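Prolyl oligopeptidase (Galerina marginata, PDB 5N4B) cleaves peptide bonds on the carboxyl side of proline and also joins peptide ends into macrocycles during the biosynthesis of the amanitin toxins. Local coordinates at residues A[213-218]-A[238-243]; A[248-253]-A[296-301]. The protein carries 1 engineered substitution. All blocks are in the same frame, centred on the assembly; numbering follows the deposited sequence.

Contact 1. Residues A[213-218]-A[238-243]; sequences KGFLYQ and CYHKVG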
loop_
_atom_site.group_PDB
_atom_site.type_symbol
_atom_site.label_atom_id
_atom_site.label_comp_id
_atom_site.label_asym_id
_atom_site.label_seq_id
_atom_site.Cartn_x
_atom_site.Cartn_y
_atom_site.Cartn_z
ATOM N N LYS A 213 -0.784 22.434 -20.014
ATOM C CA LYS A 213 -1.673 22.205 -21.144
ATOM C C LYS A 213 -2.307 20.826 -21.114
ATOM O O LYS A 213 -3.297 20.590 -21.805
ATOM C CB LYS A 213 -0.875 22.358 -22.455
ATOM C CG LYS A 213 -0.334 23.756 -22.704
ATOM C CD LYS A 213 0.388 23.795 -24.038
ATOM C CE LYS A 213 0.777 25.217 -24.454
ATOM N NZ LYS A 213 1.733 25.124 -25.614
ATOM N N GLY A 214 -1.733 19.906 -20.359
ATOM C CA GLY A 214 -2.197 18.532 -20.405
ATOM C C GLY A 214 -1.397 17.702 -19.428
ATOM O O GLY A 214 -0.496 18.198 -18.745
ATOM N N PHE A 215 -1.689 16.412 -19.442
ATOM C CA PHE A 215 -1.039 15.492 -18.541
ATOM C C PHE A 215 -0.816 14.133 -19.156
ATOM O O PHE A 215 -1.533 13.685 -20.049
ATOM C CB PHE A 215 -1.830 15.331 -17.226
ATOM C CG PHE A 215 -3.271 14.962 -17.406
ATOM C CD1 PHE A 215 -3.635 13.642 -17.610
ATOM C CD2 PHE A 215 -4.260 15.924 -17.362
ATOM C CE1 PHE A 215 -4.985 13.290 -17.794
ATOM C CE2 PHE A 215 -5.586 15.566 -17.557
ATOM C CZ PHE A 215 -5.927 14.258 -17.790
ATOM N N LEU A 216 0.216 13.497 -18.666
ATOM C CA LEU A 216 0.529 12.126 -19.037
ATOM C C LEU A 216 -0.144 11.170 -18.072
ATOM O O LEU A 216 -0.252 11.444 -16.868
ATOM C CB LEU A 216 2.041 11.858 -19.031
ATOM C CG LEU A 216 2.781 12.664 -20.111
ATOM C CD1 LEU A 216 3.444 13.858 -19.521
ATOM C CD2 LEU A 216 3.700 11.851 -20.860
ATOM N N TYR A 217 -0.549 10.021 -18.594
ATOM C CA TYR A 217 -1.253 8.971 -17.868
ATOM C C TYR A 217 -1.085 7.660 -18.629
ATOM O O TYR A 217 -0.987 7.644 -19.858
ATOM C CB TYR A 217 -2.735 9.329 -17.724
ATOM C CG TYR A 217 -3.497 9.251 -19.017
ATOM C CD1 TYR A 217 -3.413 10.258 -19.985
ATOM C CD2 TYR A 217 -4.210 8.126 -19.317
ATOM C CE1 TYR A 217 -4.061 10.136 -21.188
ATOM C CE2 TYR A 217 -4.851 7.990 -20.535
ATOM C CZ TYR A 217 -4.756 8.983 -21.474
ATOM O OH TYR A 217 -5.390 8.831 -22.714
ATOM N N GLN A 218 -1.076 6.555 -17.886
ATOM C CA GLN A 218 -1.001 5.228 -18.479
ATOM C C GLN A 218 -2.403 4.689 -18.714
ATOM O O GLN A 218 -3.262 4.724 -17.824
ATOM C CB GLN A 218 -0.225 4.272 -17.602
ATOM C CG GLN A 218 -0.167 2.864 -18.217
ATOM C CD GLN A 218 0.826 2.024 -17.492
ATOM O OE1 GLN A 218 1.893 1.741 -18.013
ATOM N NE2 GLN A 218 0.531 1.670 -16.244
ATOM N N CYS A 238 0.378 7.856 -22.400
ATOM C CA CYS A 238 -0.342 8.764 -23.259
ATOM C C CYS A 238 -0.329 10.161 -22.680
ATOM O O CYS A 238 -0.019 10.364 -21.486
ATOM C CB CYS A 238 -1.798 8.329 -23.416
ATOM S SG CYS A 238 -1.985 6.774 -24.310
ATOM N N TYR A 239 -0.665 11.117 -23.540
ATOM C CA TYR A 239 -0.788 12.521 -23.176
ATOM C C TYR A 239 -2.158 13.037 -23.567
ATOM O O TYR A 239 -2.586 12.860 -24.714
ATOM C CB TYR A 239 0.313 13.346 -23.852
ATOM C CG TYR A 239 0.211 14.803 -23.634
ATOM C CD1 TYR A 239 0.628 15.432 -22.458
ATOM C CD2 TYR A 239 -0.324 15.576 -24.660
ATOM C CE1 TYR A 239 0.488 16.849 -22.357
ATOM C CE2 TYR A 239 -0.474 16.910 -24.543
ATOM C CZ TYR A 239 -0.069 17.533 -23.437
ATOM O OH TYR A 239 -0.281 18.913 -23.466
ATOM N N HIS A 240 -2.857 13.636 -22.605
ATOM C CA HIS A 240 -4.160 14.247 -22.799
ATOM C C HIS A 240 -4.053 15.760 -22.707
ATOM O O HIS A 240 -3.576 16.287 -21.694
ATOM C CB HIS A 240 -5.136 13.766 -21.727
ATOM C CG HIS A 240 -6.463 14.414 -21.852
ATOM N ND1 HIS A 240 -7.275 14.183 -22.934
ATOM C CD2 HIS A 240 -7.063 15.386 -21.139
ATOM C CE1 HIS A 240 -8.365 14.929 -22.844
ATOM N NE2 HIS A 240 -8.266 15.668 -21.756
ATOM N N LYS A 241 -4.500 16.466 -23.762
ATOM C CA LYS A 241 -4.573 17.915 -23.762
ATOM C C LYS A 241 -5.900 18.358 -23.149
ATOM O O LYS A 241 -6.974 17.869 -23.535
ATOM C CB LYS A 241 -4.434 18.401 -25.203
ATOM C CG LYS A 241 -4.585 19.898 -25.330
ATOM C CD LYS A 241 -4.388 20.327 -26.781
ATOM C CE LYS A 241 -4.497 21.831 -26.873
ATOM N NZ LYS A 241 -4.693 22.250 -28.302
ATOM N N VAL A 242 -5.835 19.266 -22.178
ATOM C CA VAL A 242 -7.063 19.762 -21.554
ATOM C C VAL A 242 -7.959 20.392 -22.589
ATOM O O VAL A 242 -7.507 21.161 -23.445
ATOM C CB VAL A 242 -6.731 20.766 -20.449
ATOM C CG1 VAL A 242 -7.985 21.376 -19.875
ATOM C CG2 VAL A 242 -5.972 20.094 -19.341
ATOM N N GLY A 243 -9.259 20.087 -22.487
ATOM C CA GLY A 243 -10.250 20.650 -23.395
ATOM C C GLY A 243 -10.442 19.879 -24.668
ATOM O O GLY A 243 -10.955 20.446 -25.649
HETATM O O HOH W 1 -4.919 22.489 -23.128
#
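Lys213 O is gripped twice: Val242 N donates to it at 2.9 Å, and a water donates to it at 2.8 Å while also donating to Val242 O, so the end of the antiparallel pairing is closed by backbone and solvent together. Further along, Phe215 with His240 and Tyr217 with Cys238 are hydrogen-bonded pairs, each joined by two N-H to O bonds; the straightest runs from His240 N to Phe215 O, at 174°. The non-hydrogen-bonded pair Leu216-Tyr239 lies between them, and Gly214-Lys241 falls between Phe215-His240 and the Lys213 end.

Glycine suits position 214 because it leaves room for the Tyr239 ring to lie along the backbone, its CE1 3.6 Å from Gly214 C, and for His240 O to come close to Gly214 CA. On the face carrying Phe215, Tyr217, Cys238 and His240, Phe215 and Tyr217 both set CG between backbone N and carbonyl carbon (chi1 53° for Phe215), which turns their rings back across the neighbouring strand. His240 CB thus sits over one face of the Phe215 ring, 4.3 Å from its centroid, and Cys238 CB meets Tyr217 CZ at 3.6 Å.

The pair forms the two inner strands of a four-stranded propeller blade, between strands 207-208 and 250-254. Phe215 and Tyr217 pack on Ile172 of strand 170-176 in the preceding blade, whereas Leu216 and Tyr239 meet Val252.

Contact 2. Residues A[248-253]-A[296-301]; sequences EDIIVY and DGVKSG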
loop_
_atom_site.group_PDB
_atom_site.type_symbol
_atom_site.label_atom_id
_atom_site.label_comp_id
_atom_site.label_asym_id
_atom_site.label_seq_id
_atom_site.Cartn_x
_atom_site.Cartn_y
_atom_site.Cartn_z
ATOM N N GLU A 248 -8.164 12.530 -29.285
ATOM C CA GLU A 248 -7.012 13.347 -29.646
ATOM C C GLU A 248 -5.740 13.046 -28.841
ATOM O O GLU A 248 -4.667 13.554 -29.176
ATOM C CB GLU A 248 -7.349 14.832 -29.475
ATOM C CG GLU A 248 -8.461 15.347 -30.425
ATOM C CD GLU A 248 -8.553 16.872 -30.435
ATOM O OE1 GLU A 248 -7.496 17.533 -30.562
ATOM O OE2 GLU A 248 -9.676 17.413 -30.318
ATOM N N ASP A 249 -5.811 12.175 -27.836
ATOM C CA ASP A 249 -4.648 11.924 -26.996
ATOM C C ASP A 249 -3.499 11.301 -27.795
ATOM O O ASP A 249 -3.707 10.490 -28.703
ATOM C CB ASP A 249 -5.044 10.993 -25.837
ATOM C CG ASP A 249 -5.874 11.688 -24.772
ATOM O OD1 ASP A 249 -6.416 12.787 -24.990
ATOM O OD2 ASP A 249 -6.035 11.078 -23.688
ATOM N N ILE A 250 -2.287 11.671 -27.419
ATOM C CA ILE A 250 -1.054 11.239 -28.067
ATOM C C ILE A 250 -0.522 10.017 -27.333
ATOM O O ILE A 250 -0.485 10.005 -26.096
ATOM C CB ILE A 250 -0.030 12.390 -28.018
ATOM C CG1 ILE A 250 -0.522 13.547 -28.891
ATOM C CG2 ILE A 250 1.345 11.913 -28.465
ATOM C CD1 ILE A 250 0.248 14.836 -28.684
ATOM N N ILE A 251 -0.080 8.993 -28.059
ATOM C CA ILE A 251 0.637 7.869 -27.476
ATOM C C ILE A 251 2.108 8.266 -27.421
ATOM O O ILE A 251 2.778 8.358 -28.460
ATOM C CB ILE A 251 0.454 6.560 -28.264
ATOM C CG1 ILE A 251 -1.002 6.099 -28.186
ATOM C CG2 ILE A 251 1.334 5.474 -27.651
ATOM C CD1 ILE A 251 -1.290 4.832 -29.028
ATOM N N VAL A 252 2.602 8.529 -26.213
ATOM C CA VAL A 252 3.984 8.921 -25.940
ATOM C C VAL A 252 4.911 7.710 -26.005
ATOM O O VAL A 252 6.046 7.788 -26.503
ATOM C CB VAL A 252 4.002 9.593 -24.548
ATOM C CG1 VAL A 252 5.348 9.784 -24.032
ATOM C CG2 VAL A 252 3.262 10.923 -24.621
ATOM N N TYR A 253 4.461 6.562 -25.514
ATOM C CA TYR A 253 5.250 5.347 -25.612
ATOM C C TYR A 253 4.362 4.113 -25.469
ATOM O O TYR A 253 3.448 4.083 -24.653
ATOM C CB TYR A 253 6.387 5.246 -24.570
ATOM C CG TYR A 253 7.356 4.148 -24.971
ATOM C CD1 TYR A 253 8.161 4.314 -26.086
ATOM C CD2 TYR A 253 7.458 2.980 -24.269
ATOM C CE1 TYR A 253 9.009 3.298 -26.515
ATOM C CE2 TYR A 253 8.330 1.951 -24.634
ATOM C CZ TYR A 253 9.098 2.125 -25.779
ATOM O OH TYR A 253 9.956 1.148 -26.238
ATOM N N ASP A 296 6.808 24.468 -26.999
ATOM C CA ASP A 296 5.493 23.981 -27.412
ATOM C C ASP A 296 5.022 22.727 -26.667
ATOM O O ASP A 296 3.836 22.389 -26.764
ATOM C CB ASP A 296 5.542 23.657 -28.906
ATOM C CG ASP A 296 5.812 24.875 -29.744
ATOM O OD1 ASP A 296 5.383 25.964 -29.316
ATOM O OD2 ASP A 296 6.476 24.757 -30.801
ATOM N N GLY A 297 5.891 22.046 -25.919
ATOM C CA GLY A 297 5.456 20.887 -25.140
ATOM C C GLY A 297 5.340 19.586 -25.931
ATOM O O GLY A 297 5.972 19.385 -26.973
ATOM N N VAL A 298 4.504 18.683 -25.410
ATOM C CA VAL A 298 4.421 17.322 -25.933
ATOM C C VAL A 298 3.724 17.319 -27.282
ATOM O O VAL A 298 2.619 17.863 -27.438
ATOM C CB VAL A 298 3.647 16.430 -24.939
ATOM C CG1 VAL A 298 3.419 15.027 -25.502
ATOM C CG2 VAL A 298 4.362 16.350 -23.644
ATOM N N LYS A 299 4.368 16.678 -28.257
ATOM C CA LYS A 299 3.828 16.386 -29.580
ATOM C C LYS A 299 4.115 14.921 -29.894
ATOM O O LYS A 299 4.807 14.231 -29.141
ATOM C CB LYS A 299 4.450 17.272 -30.676
ATOM C CG LYS A 299 4.006 18.727 -30.654
ATOM C CD LYS A 299 4.579 19.514 -31.859
ATOM C CE LYS A 299 6.041 19.934 -31.635
ATOM N NZ LYS A 299 6.200 20.946 -30.534
ATOM N N SER A 300 3.581 14.439 -31.017
ATOM C CA SER A 300 3.868 13.068 -31.420
ATOM C C SER A 300 5.313 12.992 -31.908
ATOM O O SER A 300 5.930 14.005 -32.244
ATOM C CB SER A 300 2.969 12.648 -32.577
ATOM O OG SER A 300 3.071 13.574 -33.643
ATOM N N GLY A 301 5.861 11.778 -31.901
ATOM C CA GLY A 301 7.196 11.556 -32.444
ATOM C C GLY A 301 8.330 11.961 -31.519
ATOM O O GLY A 301 9.341 12.487 -31.976
#
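Ile250 reaches across from the outermost strand of one beta-propeller blade to the loop that joins the last two strands of the next, and the meeting of this edge with segment 296-301 is apolar in character. The main contact is made by the two branches of this one side chain. CD1 lies 4.0 Å from both Val298 O and Lys299 CA, while CG2 approaches Ser300 CA at 4.1 Å. With CG1 anti to the carbonyl carbon (chi1 -67°) and CD1 extended beyond it, the branches spread along the loop and touch three successive residues. A beta-branched isoleucine suits this place: its branching favours the extended strand, and its two arms span more of the loop than a single one could.

Charged groups stay at the margin. Lys299 directs its CB away from the strand, and its NZ makes a long salt bridge to Asp296 OD2 within the loop at 3.8 Å.

Packing between side chains is slighter. Val298 points toward the strand and packs on Tyr239 of strand 236-241, as do Ile250 and Val252, so that the aromatic ring and the three aliphatic groups share one small apolar cluster. Val252 belongs to a classic beta bulge, in which it and Tyr253 both face Met237. Within the cluster, Val252 CG2 rests 4.2 Å from Val298 CG1.

The two contacts have centres about 9 Å apart in the N-terminal beta-propeller, on the same side of the chain's centre and away from the catalytic residues. They follow in series along the chain, contact 1 closing before contact 2 opens. Strands 236-241 and 250-254 are neighbours in one blade: contact 1 builds the middle of that blade, and contact 2 joins its outermost strand to a loop of the next. Asp249, just before strand 250-254, links the segment of contact 2 back to the inner strands of its blade, its OD2 and OD1 probably hydrogen-bonding Tyr217 OH at 2.5 Å and His240 ND1 at 2.6 Å, while that strand packs on the next blade.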